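Bacterial regulatory proteins, TetR family (Nitrosomonas europaea, PDB 3NI7) probably acts as a DNA-binding transcriptional regulator of the TetR family, with a helix-turn-helix head joined to an all-helical body that pairs with a second subunit. Local coordinates at residues 14-19 / 31-36; 64-69 / 89-94; 157-162 / 176-181. All coordinates share one frame; numbering follows the deposited sequence.

Contact 1: 14-19 / 31-36; sequences DTAVEL and YDIAAR
I33 lays its branches against T15, A16 and L19, while R36 reaches past them to E18. Both helices belong to the probable DNA-binding head, as in other TetR-family proteins. Residues 31-36 lie in the predicted helix-turn-helix, and 14-19 sit on helix 7-22 before it. The short axes cross at 106°. CG2 of I33, anti to the backbone N, meets CG2 of T15 at 3.4 Å. The other branch starts beside the backbone N (chi1 -62°) and brings I33 CD1 to 3.6 Å from A16 CB. L19 forks between two partners: L19 CD1 is 3.5 Å from I33 CG1, and L19 CD2 lies along the aliphatic part of R36. Cutting I33 back to an alanine is likely to open a gap between the helices, leaving A16 CB without its partner here and T15 CG2 and L19 CD1 with fewer neighbours. T15 OG1 bonds to A11 O in its own helix, and A16 packs on L54 of helix 51-69. The R36 guanidinium has T15 O over one face and the E18 carboxylate at its edge, the two planes steeply turned. The salt bridge is weak: R36 NH1 stands 3.5 Å from E18 OE1, with an N-H...O angle of 159°.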
loop_
_atom_site.group_PDB
_atom_site.type_symbol
_atom_site.label_atom_id
_atom_site.label_comp_id
_atom_site.label_asym_id
_atom_site.label_seq_id
_atom_site.Cartn_x
_atom_site.Cartn_y
_atom_site.Cartn_z
ATOM N N ASP A 14 -22.154 -14.806 4.316
ATOM C CA ASP A 14 -21.702 -16.109 3.827
ATOM C C ASP A 14 -22.204 -16.315 2.433
ATOM O O ASP A 14 -21.454 -16.715 1.551
ATOM C CB ASP A 14 -22.228 -17.234 4.696
ATOM C CG ASP A 14 -21.648 -17.206 6.079
ATOM O OD1 ASP A 14 -20.674 -16.463 6.319
ATOM O OD2 ASP A 14 -22.173 -17.906 6.958
ATOM N N THR A 15 -23.481 -16.038 2.246
ATOM C CA THR A 15 -24.134 -16.335 0.989
ATOM C C THR A 15 -23.522 -15.509 -0.104
ATOM O O THR A 15 -23.176 -16.013 -1.178
ATOM C CB THR A 15 -25.632 -16.043 1.090
ATOM O OG1 THR A 15 -26.222 -17.091 1.871
ATOM C CG2 THR A 15 -26.296 -15.957 -0.304
ATOM N N ALA A 16 -23.392 -14.233 0.197
ATOM C CA ALA A 16 -22.829 -13.258 -0.725
ATOM C C ALA A 16 -21.464 -13.749 -1.192
ATOM O O ALA A 16 -21.048 -13.616 -2.357
ATOM C CB ALA A 16 -22.662 -11.957 -0.016
ATOM N N VAL A 17 -20.747 -14.291 -0.236
ATOM C CA VAL A 17 -19.355 -14.584 -0.444
ATOM C C VAL A 17 -19.181 -15.889 -1.260
ATOM O O VAL A 17 -18.460 -15.917 -2.275
ATOM C CB VAL A 17 -18.666 -14.550 0.894
ATOM C CG1 VAL A 17 -18.000 -15.839 1.201
ATOM C CG2 VAL A 17 -17.744 -13.400 0.905
ATOM N N GLU A 18 -19.911 -16.927 -0.872
ATOM C CA GLU A 18 -20.038 -18.108 -1.719
ATOM C C GLU A 18 -20.437 -17.771 -3.157
ATOM O O GLU A 18 -19.733 -18.124 -4.086
ATOM C CB GLU A 18 -20.983 -19.098 -1.076
ATOM C CG GLU A 18 -20.233 -19.871 -0.015
ATOM C CD GLU A 18 -21.066 -20.366 1.143
ATOM O OE1 GLU A 18 -21.792 -21.402 0.962
ATOM O OE2 GLU A 18 -20.961 -19.715 2.231
ATOM N N LEU A 19 -21.522 -17.032 -3.343
ATOM C CA LEU A 19 -21.942 -16.669 -4.701
ATOM C C LEU A 19 -20.799 -16.087 -5.520
ATOM O O LEU A 19 -20.605 -16.432 -6.682
ATOM C CB LEU A 19 -23.044 -15.602 -4.691
ATOM C CG LEU A 19 -24.468 -15.776 -4.138
ATOM C CD1 LEU A 19 -25.250 -14.465 -4.153
ATOM C CD2 LEU A 19 -25.212 -16.873 -4.907
ATOM N N TYR A 31 -30.496 -9.514 -5.112
ATOM C CA TYR A 31 -31.629 -10.367 -5.441
ATOM C C TYR A 31 -31.176 -11.817 -5.488
ATOM O O TYR A 31 -31.881 -12.715 -5.030
ATOM C CB TYR A 31 -32.232 -9.964 -6.787
ATOM N N ASP A 32 -29.990 -12.038 -6.042
ATOM C CA ASP A 32 -29.426 -13.376 -6.131
ATOM C C ASP A 32 -29.199 -13.942 -4.733
ATOM O O ASP A 32 -29.439 -15.123 -4.486
ATOM C CB ASP A 32 -28.114 -13.357 -6.915
ATOM C CG ASP A 32 -28.330 -13.195 -8.406
ATOM O OD1 ASP A 32 -29.297 -13.780 -8.935
ATOM O OD2 ASP A 32 -27.533 -12.480 -9.050
ATOM N N ILE A 33 -28.734 -13.093 -3.820
ATOM C CA ILE A 33 -28.472 -13.523 -2.445
ATOM C C ILE A 33 -29.791 -13.983 -1.873
ATOM O O ILE A 33 -29.888 -15.036 -1.226
ATOM C CB ILE A 33 -27.900 -12.375 -1.567
ATOM C CG1 ILE A 33 -26.552 -11.881 -2.097
ATOM C CG2 ILE A 33 -27.726 -12.852 -0.160
ATOM C CD1 ILE A 33 -25.913 -10.881 -1.252
ATOM N N ALA A 34 -30.796 -13.145 -2.131
ATOM C CA ALA A 34 -32.209 -13.389 -1.744
ATOM C C ALA A 34 -32.623 -14.748 -2.281
ATOM O O ALA A 34 -33.183 -15.589 -1.550
ATOM C CB ALA A 34 -33.127 -12.274 -2.284
ATOM N N ALA A 35 -32.326 -14.943 -3.564
ATOM C CA ALA A 35 -32.779 -16.114 -4.282
ATOM C C ALA A 35 -32.066 -17.283 -3.615
ATOM O O ALA A 35 -32.747 -18.186 -3.135
ATOM C CB ALA A 35 -32.459 -16.002 -5.753
ATOM N N ARG A 36 -30.770 -17.183 -3.425
ATOM C CA ARG A 36 -30.013 -18.221 -2.818
ATOM C C ARG A 36 -30.483 -18.568 -1.447
ATOM O O ARG A 36 -30.384 -19.687 -1.036
ATOM C CB ARG A 36 -28.603 -17.741 -2.682
ATOM C CG ARG A 36 -27.596 -18.674 -3.232
ATOM C CD ARG A 36 -26.803 -19.275 -2.163
ATOM N NE ARG A 36 -25.593 -19.740 -2.783
ATOM C CZ ARG A 36 -24.465 -20.024 -2.167
ATOM N NH1 ARG A 36 -24.356 -19.897 -0.858
ATOM N NH2 ARG A 36 -23.467 -20.456 -2.897
#

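Contact 2: 64-69 / 89-94; sequences SRMLKE and MIWLDA
M66 and W91 have the nearest CA atoms, 5.7 Å apart, where segments 64-69 and 89-94 run roughly antiparallel, their axes at 141° and 8.3 Å apart at the closest point. M66 is a selenomethionine. Its CG is anti to the backbone N (chi1 -160°), and the chain stays extended until it bends at the selenium. This carries SE to the base of the W91 side chain, 3.7 Å from W91 CB. SE stands 4.4 Å from the centroid of the five-membered ring of W91. It approaches obliquely, 48° off the ring normal. The indole has other neighbours. W91 NE1 bonds to D63 OD1, and the rings of Y156 and F160 meet it. M66 also packs on W131 and V132 of helix 115-135.

I90 fills the other half of the contact. It crosses R65 and E69 at about a right angle. I90 CG2 lies over one face of the R65 guanidinium, 3.8 Å above its plane and offset toward the rim. The same methyl is 3.6 Å from R65 CB. R65 bends twice along its chain, which folds the guanidinium back over I90. I90 CG1 comes 3.9 Å from E69 CG. E69 OE2 lies at the edge of the R65 guanidinium, in its plane, and forms a long ion pair with R65 NH1. The two charged ends thus lie close to the apolar I90 side chain. A94 adds only its methyl, facing R65 CB.

The selenium beside the indole is a Met-aromatic contact. It lies in the helical bundle of a TetR-type body, where helix 51-69, coming from the probable DNA-binding head, packs on helix 80-96.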
loop_
_atom_site.group_PDB
_atom_site.type_symbol
_atom_site.label_atom_id
_atom_site.label_comp_id
_atom_site.label_asym_id
_atom_site.label_seq_id
_atom_site.Cartn_x
_atom_site.Cartn_y
_atom_site.Cartn_z
ATOM N N SER A 64 -13.208 -8.925 14.198
ATOM C CA SER A 64 -13.711 -9.515 15.427
ATOM C C SER A 64 -12.985 -10.822 15.767
ATOM O O SER A 64 -12.867 -11.169 16.938
ATOM C CB SER A 64 -15.180 -9.794 15.324
ATOM O OG SER A 64 -15.267 -11.134 14.885
ATOM N N ARG A 65 -12.523 -11.564 14.762
ATOM C CA ARG A 65 -11.650 -12.733 15.041
ATOM C C ARG A 65 -10.413 -12.258 15.770
ATOM O O ARG A 65 -10.043 -12.750 16.837
ATOM C CB ARG A 65 -11.290 -13.531 13.765
ATOM C CG ARG A 65 -12.395 -14.608 13.384
ATOM C CD ARG A 65 -12.499 -15.759 14.467
ATOM N NE ARG A 65 -11.168 -16.391 14.752
ATOM C CZ ARG A 65 -10.381 -16.190 15.830
ATOM N NH1 ARG A 65 -9.218 -16.831 15.901
ATOM N NH2 ARG A 65 -10.721 -15.388 16.845
HETATM N N MSE A 66 -9.842 -11.221 15.209
HETATM C CA MSE A 66 -8.723 -10.556 15.815
HETATM C C MSE A 66 -9.017 -10.108 17.246
HETATM O O MSE A 66 -8.207 -10.192 18.128
HETATM C CB MSE A 66 -8.389 -9.359 14.967
HETATM C CG MSE A 66 -7.037 -8.855 15.160
HETATM SE SE MSE A 66 -6.444 -7.899 13.566
HETATM C CE MSE A 66 -7.089 -6.149 14.075
ATOM N N LEU A 67 -10.216 -9.616 17.478
ATOM C CA LEU A 67 -10.574 -9.150 18.819
ATOM C C LEU A 67 -10.674 -10.300 19.809
ATOM O O LEU A 67 -10.229 -10.160 20.939
ATOM C CB LEU A 67 -11.900 -8.398 18.782
ATOM C CG LEU A 67 -12.461 -7.893 20.116
ATOM C CD1 LEU A 67 -11.465 -6.946 20.731
ATOM C CD2 LEU A 67 -13.836 -7.225 19.982
ATOM N N LYS A 68 -11.286 -11.415 19.387
ATOM C CA LYS A 68 -11.463 -12.600 20.253
ATOM C C LYS A 68 -10.092 -13.109 20.645
ATOM O O LYS A 68 -9.823 -13.435 21.805
ATOM C CB LYS A 68 -12.251 -13.708 19.552
ATOM N N GLU A 69 -9.203 -13.121 19.676
ATOM C CA GLU A 69 -7.824 -13.471 19.962
ATOM C C GLU A 69 -7.221 -12.530 20.990
ATOM O O GLU A 69 -6.630 -12.983 21.977
ATOM C CB GLU A 69 -6.970 -13.455 18.683
ATOM C CG GLU A 69 -5.664 -14.257 18.797
ATOM C CD GLU A 69 -5.897 -15.717 19.166
ATOM O OE1 GLU A 69 -5.065 -16.293 19.945
ATOM O OE2 GLU A 69 -6.938 -16.263 18.671
HETATM N N MSE A 89 -2.122 -12.171 11.355
HETATM C CA MSE A 89 -2.390 -13.461 10.750
HETATM C C MSE A 89 -3.836 -13.904 10.960
HETATM O O MSE A 89 -4.470 -14.280 10.001
HETATM C CB MSE A 89 -1.364 -14.530 11.207
HETATM C CG MSE A 89 0.026 -14.400 10.548
HETATM SE SE MSE A 89 0.029 -13.892 8.625
HETATM C CE MSE A 89 -1.164 -15.277 7.838
ATOM N N ILE A 90 -4.375 -13.793 12.177
ATOM C CA ILE A 90 -5.803 -14.095 12.413
ATOM C C ILE A 90 -6.662 -13.303 11.445
ATOM O O ILE A 90 -7.579 -13.794 10.825
ATOM C CB ILE A 90 -6.265 -13.716 13.818
ATOM C CG1 ILE A 90 -5.648 -14.616 14.870
ATOM C CG2 ILE A 90 -7.723 -13.919 13.914
ATOM C CD1 ILE A 90 -6.291 -15.975 14.931
ATOM N N TRP A 91 -6.339 -12.054 11.294
ATOM C CA TRP A 91 -7.109 -11.224 10.391
ATOM C C TRP A 91 -7.040 -11.813 8.981
ATOM O O TRP A 91 -8.059 -11.936 8.304
ATOM C CB TRP A 91 -6.514 -9.822 10.400
ATOM C CG TRP A 91 -7.350 -8.783 9.867
ATOM C CD1 TRP A 91 -8.440 -8.270 10.443
ATOM C CD2 TRP A 91 -7.122 -8.036 8.673
ATOM N NE1 TRP A 91 -8.958 -7.252 9.667
ATOM C CE2 TRP A 91 -8.167 -7.094 8.568
ATOM C CE3 TRP A 91 -6.131 -8.069 7.678
ATOM C CZ2 TRP A 91 -8.279 -6.213 7.506
ATOM C CZ3 TRP A 91 -6.225 -7.207 6.615
ATOM C CH2 TRP A 91 -7.306 -6.284 6.528
ATOM N N LEU A 92 -5.842 -12.185 8.526
ATOM C CA LEU A 92 -5.748 -12.657 7.135
ATOM C C LEU A 92 -6.324 -14.047 6.937
ATOM O O LEU A 92 -6.906 -14.334 5.891
ATOM C CB LEU A 92 -4.352 -12.555 6.625
ATOM C CG LEU A 92 -3.925 -11.096 6.383
ATOM C CD1 LEU A 92 -2.406 -10.958 6.570
ATOM C CD2 LEU A 92 -4.335 -10.635 4.998
ATOM N N ASP A 93 -6.226 -14.877 7.963
ATOM C CA ASP A 93 -6.865 -16.172 7.945
ATOM C C ASP A 93 -8.399 -16.022 7.857
ATOM O O ASP A 93 -9.073 -16.692 7.077
ATOM C CB ASP A 93 -6.456 -16.983 9.173
ATOM C CG ASP A 93 -5.032 -17.531 9.063
ATOM O OD1 ASP A 93 -4.342 -17.281 8.036
ATOM O OD2 ASP A 93 -4.593 -18.209 10.018
ATOM N N ALA A 94 -8.936 -15.116 8.666
ATOM C CA ALA A 94 -10.317 -14.812 8.612
ATOM C C ALA A 94 -10.712 -14.495 7.161
ATOM O O ALA A 94 -11.644 -15.114 6.569
ATOM C CB ALA A 94 -10.606 -13.663 9.499
#

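Contact 3: 157-162 / 176-181; sequences LMTFFF and QFLKRH
T159 meets F177 and L178 on the buried side of this contact, where segments 157-162 and 176-181 run nearly antiparallel at 165°. T159 OG1 sits at the edge of the F177 ring, in its plane, 3.3 Å from F177 CE1. L178 comes in across T159 at about a right angle. Its CG is anti to the backbone N (chi1 -176°), and L178 CD1 reaches T159 CG2 at 3.7 Å. The threonine hydroxyl is not left to these carbons alone, since T159 OG1 also bonds to I155 O one turn back. L178 also packs on H85 of helix 80-96.

Helices 149-164 and 172-187 are the last two of the chain. As in other TetR-family dimers, such a pair of C-terminal helices forms a large part of the subunit interface. Here M158 packs on V122, F162 on E111 and H181 on Q118, all three partners being residues of the second subunit.

On the partly exposed side the packing is looser and largely aromatic. The F162 and F177 rings form an offset stack, nearly parallel, with centroids 4.7 Å apart. F177 CB lies over one face of the F162 ring, 4.2 Å from F162 CE2. M158 touches F177 only lightly, with M158 CB 4.2 Å from F177 CZ. Its selenium stands obliquely to the H181 ring, 5.4 Å from the centroid. H181 covers the face of F177 opposite F162, with CE1 above the plane toward the rim. A bond within the helix fixes the turn of this imidazole. H181 ND1 donates to F177 O at 2.9 Å, nearly straight at 169°, while H181 N reaches the same oxygen from the opposite face of the carbonyl plane.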
loop_
_atom_site.group_PDB
_atom_site.type_symbol
_atom_site.label_atom_id
_atom_site.label_comp_id
_atom_site.label_asym_id
_atom_site.label_seq_id
_atom_site.Cartn_x
_atom_site.Cartn_y
_atom_site.Cartn_z
ATOM N N LEU A 157 0.061 -2.882 5.233
ATOM C CA LEU A 157 -0.286 -2.767 3.834
ATOM C C LEU A 157 0.420 -3.770 2.931
ATOM O O LEU A 157 -0.218 -4.495 2.191
ATOM C CB LEU A 157 0.015 -1.353 3.339
ATOM C CG LEU A 157 -1.030 -0.369 3.851
ATOM C CD1 LEU A 157 -0.915 0.948 3.170
ATOM C CD2 LEU A 157 -2.337 -0.924 3.570
HETATM N N MSE A 158 1.745 -3.797 2.968
HETATM C CA MSE A 158 2.490 -4.618 2.006
HETATM C C MSE A 158 2.179 -6.088 2.159
HETATM O O MSE A 158 1.915 -6.794 1.177
HETATM C CB MSE A 158 3.960 -4.464 2.198
HETATM C CG MSE A 158 4.648 -3.513 1.272
HETATM SE SE MSE A 158 6.627 -3.866 1.647
HETATM C CE MSE A 158 7.409 -2.784 0.160
ATOM N N THR A 159 2.178 -6.544 3.400
ATOM C CA THR A 159 1.888 -7.931 3.656
ATOM C C THR A 159 0.540 -8.277 3.059
ATOM O O THR A 159 0.374 -9.332 2.448
ATOM C CB THR A 159 1.821 -8.195 5.119
ATOM O OG1 THR A 159 3.028 -7.738 5.703
ATOM C CG2 THR A 159 1.682 -9.665 5.397
ATOM N N PHE A 160 -0.421 -7.366 3.256
ATOM C CA PHE A 160 -1.794 -7.560 2.805
ATOM C C PHE A 160 -1.868 -7.797 1.318
ATOM O O PHE A 160 -2.414 -8.806 0.861
ATOM C CB PHE A 160 -2.614 -6.344 3.162
ATOM C CG PHE A 160 -4.062 -6.493 2.859
ATOM C CD1 PHE A 160 -4.727 -7.670 3.158
ATOM C CD2 PHE A 160 -4.763 -5.472 2.282
ATOM C CE1 PHE A 160 -6.028 -7.826 2.873
ATOM C CE2 PHE A 160 -6.050 -5.631 2.018
ATOM C CZ PHE A 160 -6.688 -6.819 2.309
ATOM N N PHE A 161 -1.288 -6.864 0.577
ATOM C CA PHE A 161 -1.262 -6.977 -0.862
ATOM C C PHE A 161 -0.483 -8.186 -1.346
ATOM O O PHE A 161 -0.940 -8.864 -2.279
ATOM C CB PHE A 161 -0.814 -5.667 -1.496
ATOM C CG PHE A 161 -1.979 -4.699 -1.668
ATOM C CD1 PHE A 161 -2.705 -4.664 -2.862
ATOM C CD2 PHE A 161 -2.410 -3.887 -0.596
ATOM C CE1 PHE A 161 -3.798 -3.797 -3.004
ATOM C CE2 PHE A 161 -3.487 -3.015 -0.730
ATOM C CZ PHE A 161 -4.185 -2.969 -1.931
ATOM N N PHE A 162 0.631 -8.497 -0.674
ATOM C CA PHE A 162 1.401 -9.722 -0.958
ATOM C C PHE A 162 0.574 -10.992 -0.674
ATOM O O PHE A 162 0.607 -11.942 -1.436
ATOM C CB PHE A 162 2.696 -9.719 -0.119
ATOM C CG PHE A 162 3.520 -10.962 -0.240
ATOM C CD1 PHE A 162 4.570 -11.023 -1.139
ATOM C CD2 PHE A 162 3.255 -12.084 0.559
ATOM C CE1 PHE A 162 5.364 -12.208 -1.252
ATOM C CE2 PHE A 162 4.029 -13.279 0.448
ATOM C CZ PHE A 162 5.083 -13.329 -0.458
ATOM N N GLN A 176 5.838 -16.023 6.823
ATOM C CA GLN A 176 7.283 -15.753 6.868
ATOM C C GLN A 176 7.611 -14.325 6.486
ATOM O O GLN A 176 8.389 -13.674 7.178
ATOM C CB GLN A 176 8.022 -16.688 5.947
ATOM C CG GLN A 176 9.495 -16.847 6.330
ATOM C CD GLN A 176 10.185 -17.864 5.496
ATOM O OE1 GLN A 176 11.354 -18.034 5.625
ATOM N NE2 GLN A 176 9.434 -18.555 4.632
ATOM N N PHE A 177 6.985 -13.830 5.420
ATOM C CA PHE A 177 7.197 -12.446 4.954
ATOM C C PHE A 177 6.932 -11.444 6.061
ATOM O O PHE A 177 7.733 -10.557 6.302
ATOM C CB PHE A 177 6.328 -12.148 3.735
ATOM C CG PHE A 177 6.300 -10.712 3.347
ATOM C CD1 PHE A 177 5.382 -9.830 3.933
ATOM C CD2 PHE A 177 7.139 -10.237 2.362
ATOM C CE1 PHE A 177 5.350 -8.485 3.549
ATOM C CE2 PHE A 177 7.102 -8.893 1.969
ATOM C CZ PHE A 177 6.216 -8.021 2.554
ATOM N N LEU A 178 5.811 -11.608 6.737
ATOM C CA LEU A 178 5.425 -10.722 7.825
ATOM C C LEU A 178 6.366 -10.817 8.994
ATOM O O LEU A 178 6.727 -9.824 9.607
ATOM C CB LEU A 178 4.040 -11.099 8.326
ATOM C CG LEU A 178 3.460 -10.193 9.420
ATOM C CD1 LEU A 178 3.078 -8.932 8.774
ATOM C CD2 LEU A 178 2.307 -10.829 10.169
ATOM N N LYS A 179 6.721 -12.045 9.321
ATOM C CA LYS A 179 7.638 -12.299 10.421
ATOM C C LYS A 179 8.963 -11.585 10.204
ATOM O O LYS A 179 9.534 -10.975 11.096
ATOM C CB LYS A 179 7.897 -13.798 10.583
ATOM C CG LYS A 179 8.647 -14.131 11.915
ATOM C CD LYS A 179 7.865 -13.452 13.115
ATOM N N ARG A 180 9.462 -11.664 9.002
ATOM C CA ARG A 180 10.733 -11.058 8.754
ATOM C C ARG A 180 10.704 -9.571 8.842
ATOM O O ARG A 180 11.493 -8.979 9.559
ATOM C CB ARG A 180 11.249 -11.501 7.404
ATOM C CG ARG A 180 11.913 -12.806 7.523
ATOM C CD ARG A 180 11.956 -13.569 6.240
ATOM N NE ARG A 180 12.507 -14.896 6.537
ATOM C CZ ARG A 180 13.203 -15.661 5.711
ATOM N NH1 ARG A 180 13.417 -15.277 4.506
ATOM N NH2 ARG A 180 13.719 -16.822 6.083
ATOM N N HIS A 181 9.774 -8.951 8.157
ATOM C CA HIS A 181 9.751 -7.502 8.160
ATOM C C HIS A 181 9.504 -6.955 9.561
ATOM O O HIS A 181 10.041 -5.907 9.932
ATOM C CB HIS A 181 8.730 -6.981 7.167
ATOM C CG HIS A 181 9.159 -7.144 5.751
ATOM N ND1 HIS A 181 9.063 -8.342 5.076
ATOM C CD2 HIS A 181 9.730 -6.272 4.890
ATOM C CE1 HIS A 181 9.544 -8.198 3.851
ATOM N NE2 HIS A 181 9.970 -6.955 3.714
#

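Contact 1 lies in the probable DNA-binding head, contacts 2 and 3 in the body. The centres of contacts 1 and 2 are about 24 Å apart. All three are partly buried, but contact 1 is the most peripheral and has exposed residues among those that touch, while contact 2 lies nearest the chain's centre. Contact 2 touches contact 3 through L92 CD2 and F160 CD1, 3.5 Å apart, and through W91 on F160. Contact 1 is tied to the body by helix 51-69, which packs on A16 and carries 64-69. Aliphatic packing with a weak ion pair marks contact 1. Selenium on indole marks contact 2, and stacked rings beside the second subunit mark contact 3.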